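Phosphoserine phosphatase RsbX (Bacillus subtilis, PDB 3W40) dephosphorylates the phosphoserine of RsbS and so acts as a negative regulator of the general stress factor sigma-B. Local coordinates at residues G108-I113 / F151-D156; V42-G47 / G87-I92. One frame throughout, in Å; residues are numbered along the deposited sequence.

Contact 1: G108-I113 / F151-D156; sequences GNVRFI and FIIHTD. With MG (magnesium ion), chain C.
R111 and H154 face each other across two antiparallel strands and hold each other by backbone and side chain alike. Their N-H and C=O groups form a reciprocal pair of hydrogen bonds, with R111 N to H154 O at 2.9 Å, and I113 and I152 repeat the pattern, I113 N reaching I152 O almost straight (N-H...O 167°). Where the strands end, water 1 bridges N109 O (2.6 Å) and H154 O, which thus accepts from both R111 N and the water.

The H154 ring lies under R111 CB, a CH-pi contact with CB 3.9 Å from the ring centroid. With CG between the backbone N and the carbonyl carbon (chi1 69°), the imidazole points ND1 at T155 O of the next residue, 2.9 Å away; that oxygen lies in the ring plane, while ND1 stands above the carbonyl plane. This bond fixes the ring's rotation and shows that ND1 carries a proton. R111 bends away at chi2 and chi3, and its NH2 bonds to P124 O. On the same face I113 CD1 meets I152 CG2.

Apolar contacts fill the face of F112 and I153. F112 turns its edge toward the face of F151 in an offset edge-to-face pair, planes 72° apart, while its CD1 rests 3.6 Å from I153 CG1. V110 CG1 touches I153 CG2 nearby.

Metal chemistry closes the end: D156 OD1 binds magnesium at 2.0 Å, and OD2 accepts a hydrogen bond from the metal-bound water 2. D44 and D189 are the other aspartate ligands.

Strand 191-198 flanks 150-154 on its other side, sending Y193 against I152 and H154. The V110, F112 and I153 face packs on strands 37-45 and 88-96 of the second sheet, the beta-sandwich core of the PPM phosphatase fold.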
ATOM      1  N   GLY A 108       3.422 -10.972   1.725  1.00  6.13           N
ATOM      2  CA  GLY A 108       2.881 -11.292   0.427  1.00  7.22           C
ATOM      3  C   GLY A 108       3.438 -10.379  -0.640  1.00  7.64           C
ATOM      4  O   GLY A 108       4.596  -9.872  -0.472  1.00  9.39           O
ATOM      5  N   ASN A 109       2.671 -10.151  -1.698  1.00  5.96           N
ATOM      6  CA  ASN A 109       3.136  -9.611  -2.944  1.00  7.40           C
ATOM      7  C   ASN A 109       2.642  -8.195  -3.198  1.00  6.68           C
ATOM      8  O   ASN A 109       2.767  -7.738  -4.336  1.00  8.71           O
ATOM      9  CB  ASN A 109       2.832 -10.507  -4.104  1.00  7.15           C
ATOM     10  CG  ASN A 109       1.360 -10.607  -4.461  1.00  8.93           C
ATOM     11  OD1 ASN A 109       1.075 -11.167  -5.508  1.00 12.53           O
ATOM     12  ND2 ASN A 109       0.448 -10.098  -3.635  1.00  7.49           N
ATOM     13  N   VAL A 110       2.176  -7.475  -2.163  1.00  5.78           N
ATOM     14  CA  VAL A 110       1.877  -6.071  -2.296  1.00  5.13           C
ATOM     15  C   VAL A 110       3.186  -5.344  -2.102  1.00  6.42           C
ATOM     16  O   VAL A 110       3.875  -5.591  -1.129  1.00 10.65           O
ATOM     17  CB  VAL A 110       0.812  -5.638  -1.233  1.00  5.85           C
ATOM     18  CG1 VAL A 110       0.576  -4.175  -1.341  1.00  8.44           C
ATOM     19  CG2 VAL A 110      -0.477  -6.366  -1.476  1.00  9.22           C
ATOM     20  N   ARG A 111       3.610  -4.545  -3.053  1.00  6.55           N
ATOM     21  CA  ARG A 111       4.962  -4.004  -3.065  1.00  6.32           C
ATOM     22  C   ARG A 111       5.008  -2.531  -2.571  1.00  5.38           C
ATOM     23  O   ARG A 111       4.052  -1.769  -2.710  1.00  7.72           O
ATOM     24  CB  ARG A 111       5.479  -3.980  -4.517  1.00  7.63           C
ATOM     25  CG  ARG A 111       5.542  -5.355  -5.188  1.00 10.84           C
ATOM     26  CD  ARG A 111       6.173  -6.421  -4.282  1.00 12.45           C
ATOM     27  NE  ARG A 111       7.619  -6.154  -4.095  1.00 13.33           N
ATOM     28  CZ  ARG A 111       8.603  -6.521  -4.936  1.00 13.92           C
ATOM     29  NH1 ARG A 111       8.340  -7.240  -6.029  1.00 13.61           N
ATOM     30  NH2 ARG A 111       9.873  -6.201  -4.651  1.00 15.61           N
ATOM     31  N   PHE A 112       6.139  -2.162  -2.022  1.00  5.13           N
ATOM     32  CA  PHE A 112       6.381  -0.757  -1.526  1.00  6.31           C
ATOM     33  C   PHE A 112       7.738  -0.320  -1.995  1.00  5.76           C
ATOM     34  O   PHE A 112       8.698  -1.053  -1.871  1.00  7.45           O
ATOM     35  CB  PHE A 112       6.317  -0.753   0.027  1.00  5.70           C
ATOM     36  CG  PHE A 112       6.735   0.530   0.706  1.00  6.68           C
ATOM     37  CD1 PHE A 112       6.199   1.759   0.336  1.00  7.08           C
ATOM     38  CD2 PHE A 112       7.554   0.475   1.806  1.00  7.78           C
ATOM     39  CE1 PHE A 112       6.522   2.924   1.023  1.00  5.65           C
ATOM     40  CE2 PHE A 112       7.891   1.603   2.503  1.00  7.60           C
ATOM     41  CZ  PHE A 112       7.367   2.866   2.082  1.00  7.29           C
ATOM     42  N   ILE A 113       7.752   0.847  -2.596  1.00  5.84           N
ATOM     43  CA  ILE A 113       9.043   1.447  -2.997  1.00  7.11           C
ATOM     44  C   ILE A 113       9.048   2.908  -2.577  1.00  6.39           C
ATOM     45  O   ILE A 113       8.116   3.652  -2.865  1.00  7.97           O
ATOM     46  CB  ILE A 113       9.181   1.446  -4.533  1.00  8.57           C
ATOM     47  CG1 ILE A 113       9.022   0.010  -5.106  1.00 10.34           C
ATOM     48  CG2 ILE A 113      10.495   2.095  -4.939  1.00 10.76           C
ATOM     49  CD1 ILE A 113       7.581  -0.463  -5.474  1.00 13.42           C
ATOM     50  N   PHE A 151       6.824   7.830  -2.834  1.00  4.16           N
ATOM     51  CA  PHE A 151       6.635   6.416  -2.708  1.00  5.57           C
ATOM     52  C   PHE A 151       5.392   5.876  -3.401  1.00  4.80           C
ATOM     53  O   PHE A 151       4.469   6.650  -3.717  1.00  5.35           O
ATOM     54  CB  PHE A 151       6.641   5.981  -1.216  1.00  6.87           C
ATOM     55  CG  PHE A 151       5.437   6.450  -0.433  1.00  6.08           C
ATOM     56  CD1 PHE A 151       4.231   5.798  -0.477  1.00  6.01           C
ATOM     57  CD2 PHE A 151       5.519   7.601   0.337  1.00  8.59           C
ATOM     58  CE1 PHE A 151       3.075   6.228   0.281  1.00  6.66           C
ATOM     59  CE2 PHE A 151       4.415   8.041   1.132  1.00  6.67           C
ATOM     60  CZ  PHE A 151       3.175   7.318   1.055  1.00  6.86           C
ATOM     61  N   ILE A 152       5.380   4.568  -3.591  1.00  4.58           N
ATOM     62  CA  ILE A 152       4.228   3.849  -4.065  1.00  4.65           C
ATOM     63  C   ILE A 152       4.060   2.567  -3.251  1.00  4.49           C
ATOM     64  O   ILE A 152       5.050   1.901  -2.955  1.00  5.32           O
ATOM     65  CB  ILE A 152       4.303   3.535  -5.549  1.00  5.23           C
ATOM     66  CG1 ILE A 152       2.958   2.993  -6.098  1.00  6.54           C
ATOM     67  CG2 ILE A 152       5.474   2.673  -5.900  1.00  6.74           C
ATOM     68  CD1 ILE A 152       2.909   2.898  -7.610  1.00  7.40           C
ATOM     69  N   ILE A 153       2.811   2.196  -3.006  1.00  5.27           N
ATOM     70  CA  ILE A 153       2.426   0.898  -2.544  1.00  5.13           C
ATOM     71  C   ILE A 153       1.444   0.346  -3.581  1.00  4.74           C
ATOM     72  O   ILE A 153       0.492   1.050  -3.906  1.00  5.92           O
ATOM     73  CB  ILE A 153       1.726   0.900  -1.146  1.00  6.17           C
ATOM     74  CG1 ILE A 153       2.625   1.559  -0.076  1.00  7.55           C
ATOM     75  CG2 ILE A 153       1.325  -0.566  -0.795  1.00  5.24           C
ATOM     76  CD1 ILE A 153       1.887   1.863   1.264  1.00 12.58           C
ATOM     77  N   HIS A 154       1.667  -0.877  -4.103  1.00  4.93           N
ATOM     78  CA  HIS A 154       0.787  -1.344  -5.161  1.00  5.47           C
ATOM     79  C   HIS A 154       0.545  -2.854  -5.091  1.00  5.68           C
ATOM     80  O   HIS A 154       1.429  -3.615  -4.653  1.00  5.82           O
ATOM     81  CB  HIS A 154       1.325  -0.945  -6.536  1.00  7.00           C
ATOM     82  CG  HIS A 154       2.579  -1.648  -6.965  1.00  5.77           C
ATOM     83  ND1 HIS A 154       2.577  -2.913  -7.528  1.00  8.22           N
ATOM     84  CD2 HIS A 154       3.876  -1.245  -6.947  1.00  7.87           C
ATOM     85  CE1 HIS A 154       3.811  -3.224  -7.889  1.00  8.52           C
ATOM     86  NE2 HIS A 154       4.619  -2.247  -7.521  1.00  8.55           N
ATOM     87  N   THR A 155      -0.662  -3.279  -5.523  1.00  4.97           N
ATOM     88  CA  THR A 155      -0.964  -4.673  -5.658  1.00  5.52           C
ATOM     89  C   THR A 155      -0.306  -5.212  -6.932  1.00  6.39           C
ATOM     90  O   THR A 155       0.180  -4.487  -7.825  1.00  6.34           O
ATOM     91  CB  THR A 155      -2.478  -4.957  -5.630  1.00  6.42           C
ATOM     92  OG1 THR A 155      -3.082  -4.290  -6.721  1.00  7.84           O
ATOM     93  CG2 THR A 155      -3.008  -4.550  -4.325  1.00  7.98           C
ATOM     94  N   ASP A 156      -0.402  -6.517  -7.044  1.00  6.61           N
ATOM     95  CA  ASP A 156       0.180  -7.235  -8.204  1.00  7.29           C
ATOM     96  C   ASP A 156      -0.495  -6.974  -9.536  1.00  8.63           C
ATOM     97  O   ASP A 156       0.032  -7.340 -10.562  1.00 12.06           O
ATOM     98  CB  ASP A 156       0.328  -8.723  -7.950  1.00  6.53           C
ATOM     99  CG  ASP A 156      -1.013  -9.421  -7.719  1.00  6.25           C
ATOM    100  OD1 ASP A 156      -2.091  -8.790  -7.781  1.00  8.13           O
ATOM    101  OD2 ASP A 156      -0.991 -10.685  -7.576  1.00  7.73           O
TER
HETATM  102 MG    MG C 201      -4.048  -9.165  -7.536  1.00  7.08          MG
HETATM  103  O   HOH W   1       2.661  -5.951  -6.180  1.00 19.52           O
HETATM  104  O   HOH W   2      -3.590 -11.258  -7.562  1.00 10.99           O
HETATM  105  O   HOH W   3      -6.012  -9.847  -7.466  1.00 10.98           O
HETATM  106  O   HOH W   4      -4.621  -7.182  -7.411  1.00  7.19           O

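Contact 2: V42-G47 / G87-I92; sequences VADGLG and GATASI. With MG (magnesium ion), chain C.
D44 and T89 form the middle of an antiparallel pairing that is buried at V42, A43, A90 and S91 and opens toward solvent at the metal end. D44 N bonds to T89 O at 2.8 Å and T89 N to D44 O at 2.9 Å; the buried T89 hydroxyl sits 3.4 Å from D44 CB and gives D44 O a weak bond. V42 and S91 make a second reciprocal pair. Between them the methyl groups of A43 and A90 meet at 4.0 Å, and helix 49-65 lies against this face, S56 and I59 touching A43, and I59 also A88. S91 OG, on the other face, is held by S106 and Y104.

D44, G45 and L46 are partly exposed and G47 is exposed. L46 lies along G87 and A88, its N 2.9 Å from G87 O, above the carbonyl plane, and its CD1 3.7 Å from A88 CA.

D44 leads its carboxylate away from T89, CG anti to the backbone N (chi1 -179°), and OD2 binds magnesium at 2.1 Å. OD1 lies 3.0 Å from metal-bound water 3, a probable donor with other acceptors in reach, and near D27, a like charge. The crowding of D44, D156 and D189 concentrates negative charge that magnesium would offset, consistent with the metal centre of a PPM-type phosphatase.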
ATOM      1  N   VAL A  42      -2.639  -1.444   1.948  1.00  5.53           N
ATOM      2  CA  VAL A  42      -3.164  -2.010   0.686  1.00  6.32           C
ATOM      3  C   VAL A  42      -3.187  -3.498   0.879  1.00  4.71           C
ATOM      4  O   VAL A  42      -2.220  -4.062   1.405  1.00  5.97           O
ATOM      5  CB  VAL A  42      -2.300  -1.582  -0.577  1.00  6.29           C
ATOM      6  CG1 VAL A  42      -2.693  -2.278  -1.796  1.00  8.85           C
ATOM      7  CG2 VAL A  42      -2.351  -0.015  -0.754  1.00  8.31           C
ATOM      8  N   ALA A  43      -4.254  -4.149   0.428  1.00  4.70           N
ATOM      9  CA  ALA A  43      -4.376  -5.592   0.589  1.00  6.58           C
ATOM     10  C   ALA A  43      -5.025  -6.196  -0.622  1.00  6.65           C
ATOM     11  O   ALA A  43      -5.817  -5.526  -1.273  1.00  7.67           O
ATOM     12  CB  ALA A  43      -5.193  -5.953   1.839  1.00  7.65           C
ATOM     13  N   ASP A  44      -4.704  -7.441  -0.918  1.00  6.29           N
ATOM     14  CA  ASP A  44      -5.220  -8.164  -2.090  1.00  6.27           C
ATOM     15  C   ASP A  44      -5.721  -9.524  -1.566  1.00  5.78           C
ATOM     16  O   ASP A  44      -4.909 -10.347  -1.091  1.00  6.12           O
ATOM     17  CB  ASP A  44      -4.101  -8.290  -3.153  1.00  7.57           C
ATOM     18  CG  ASP A  44      -4.563  -9.015  -4.442  1.00  8.02           C
ATOM     19  OD1 ASP A  44      -5.702  -9.571  -4.457  1.00  8.74           O
ATOM     20  OD2 ASP A  44      -3.777  -9.078  -5.438  1.00  8.07           O
ATOM     21  N   GLY A  45      -7.039  -9.713  -1.563  1.00  5.41           N
ATOM     22  CA  GLY A  45      -7.594 -10.955  -1.005  1.00  6.48           C
ATOM     23  C   GLY A  45      -7.318 -12.170  -1.890  1.00  5.91           C
ATOM     24  O   GLY A  45      -7.269 -12.068  -3.123  1.00  7.45           O
ATOM     25  N   LEU A  46      -7.109 -13.300  -1.260  1.00  7.24           N
ATOM     26  CA  LEU A  46      -6.985 -14.560  -1.977  1.00  7.48           C
ATOM     27  C   LEU A  46      -8.372 -15.000  -2.429  1.00  8.67           C
ATOM     28  O   LEU A  46      -9.410 -14.450  -1.983  1.00 10.73           O
ATOM     29  CB  LEU A  46      -6.284 -15.650  -1.162  1.00  7.46           C
ATOM     30  CG  LEU A  46      -4.745 -15.627  -1.268  1.00  7.86           C
ATOM     31  CD1 LEU A  46      -4.066 -14.374  -0.625  1.00  7.67           C
ATOM     32  CD2 LEU A  46      -4.155 -16.909  -0.652  1.00 12.71           C
ATOM     33  N   GLY A  47      -8.417 -16.045  -3.248  0.60  9.36           N
ATOM     34  CA  GLY A  47      -9.666 -16.555  -3.796  0.60  8.89           C
ATOM     35  C   GLY A  47     -10.310 -15.515  -4.687  0.60  8.93           C
ATOM     36  O   GLY A  47      -9.643 -14.710  -5.313  0.60 10.25           O
ATOM     37  N   GLY A  87      -7.867 -15.285   3.229  1.00  9.48           N
ATOM     38  CA  GLY A  87      -6.555 -14.720   3.513  1.00  9.11           C
ATOM     39  C   GLY A  87      -6.301 -13.584   2.535  1.00  7.04           C
ATOM     40  O   GLY A  87      -7.072 -13.332   1.598  1.00  8.30           O
ATOM     41  N   ALA A  88      -5.180 -12.885   2.754  1.00  6.69           N
ATOM     42  CA  ALA A  88      -4.815 -11.761   1.886  1.00  6.43           C
ATOM     43  C   ALA A  88      -3.349 -11.480   1.915  1.00  5.17           C
ATOM     44  O   ALA A  88      -2.659 -11.751   2.902  1.00  7.15           O
ATOM     45  CB  ALA A  88      -5.554 -10.487   2.310  1.00  7.58           C
ATOM     46  N   THR A  89      -2.834 -10.903   0.833  1.00  5.13           N
ATOM     47  CA  THR A  89      -1.520 -10.277   0.916  1.00  5.40           C
ATOM     48  C   THR A  89      -1.734  -8.815   1.327  1.00  5.85           C
ATOM     49  O   THR A  89      -2.795  -8.255   1.031  1.00  5.92           O
ATOM     50  CB  THR A  89      -0.781 -10.422  -0.399  1.00  6.10           C
ATOM     51  OG1 THR A  89      -1.513  -9.786  -1.444  1.00  7.46           O
ATOM     52  CG2 THR A  89      -0.549 -11.862  -0.719  1.00  7.80           C
ATOM     53  N   ALA A  90      -0.806  -8.240   2.094  1.00  6.10           N
ATOM     54  CA  ALA A  90      -1.040  -6.911   2.594  1.00  6.44           C
ATOM     55  C   ALA A  90       0.224  -6.194   3.016  1.00  6.43           C
ATOM     56  O   ALA A  90       1.205  -6.832   3.367  1.00  7.39           O
ATOM     57  CB  ALA A  90      -1.932  -7.016   3.816  1.00  8.27           C
ATOM     58  N   SER A  91       0.179  -4.859   2.962  1.00  5.72           N
ATOM     59  CA  SER A  91       1.279  -3.998   3.387  1.00  7.12           C
ATOM     60  C   SER A  91       0.718  -2.845   4.183  1.00  5.68           C
ATOM     61  O   SER A  91      -0.375  -2.287   3.822  1.00  7.31           O
ATOM     62  CB  SER A  91       2.012  -3.379   2.208  1.00  8.92           C
ATOM     63  OG  SER A  91       2.577  -4.451   1.465  1.00 12.43           O
ATOM     64  N   ILE A  92       1.390  -2.527   5.283  1.00  5.86           N
ATOM     65  CA  ILE A  92       0.929  -1.447   6.154  1.00  6.08           C
ATOM     66  C   ILE A  92       2.054  -0.461   6.371  1.00  5.86           C
ATOM     67  O   ILE A  92       3.194  -0.859   6.697  1.00  5.98           O
ATOM     68  CB  ILE A  92       0.478  -1.971   7.529  1.00  6.91           C
ATOM     69  CG1 ILE A  92      -0.687  -2.950   7.317  1.00 11.39           C
ATOM     70  CG2 ILE A  92      -0.137  -0.797   8.411  1.00  9.41           C
ATOM     71  CD1 ILE A  92      -1.209  -3.624   8.604  1.00 16.84           C
TER
HETATM   72 MG    MG C 201      -4.048  -9.165  -7.536  1.00  7.08          MG
HETATM   73  O   HOH W   3      -6.012  -9.847  -7.466  1.00 10.98           O
HETATM   74  O   HOH W   4      -4.621  -7.182  -7.411  1.00  7.19           O
HETATM   75  O   HOH W   2      -3.590 -11.258  -7.562  1.00 10.99           O

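From the N terminus, strand 37-45 leads through helices 49-65 and 71-81 to strand 88-96, and contact 2 closes that helical loop within the five-stranded sheet. The chain then runs along strand 101-107 and crosses to the six-stranded sheet at 108-113; contact 1 closes the next loop, which holds no helix, when 151-156 returns. The two loops follow in series and neither nests in the other. Across the sandwich their inner faces meet: T155 CG2 lies 3.4 Å from V42 CG1, and V110 O receives a weak bond from S91 OG. One magnesium ion, with waters 2, 3 and 4, joins the end of strand 37-45, through D44, to the loop after strand 150-154, through D156.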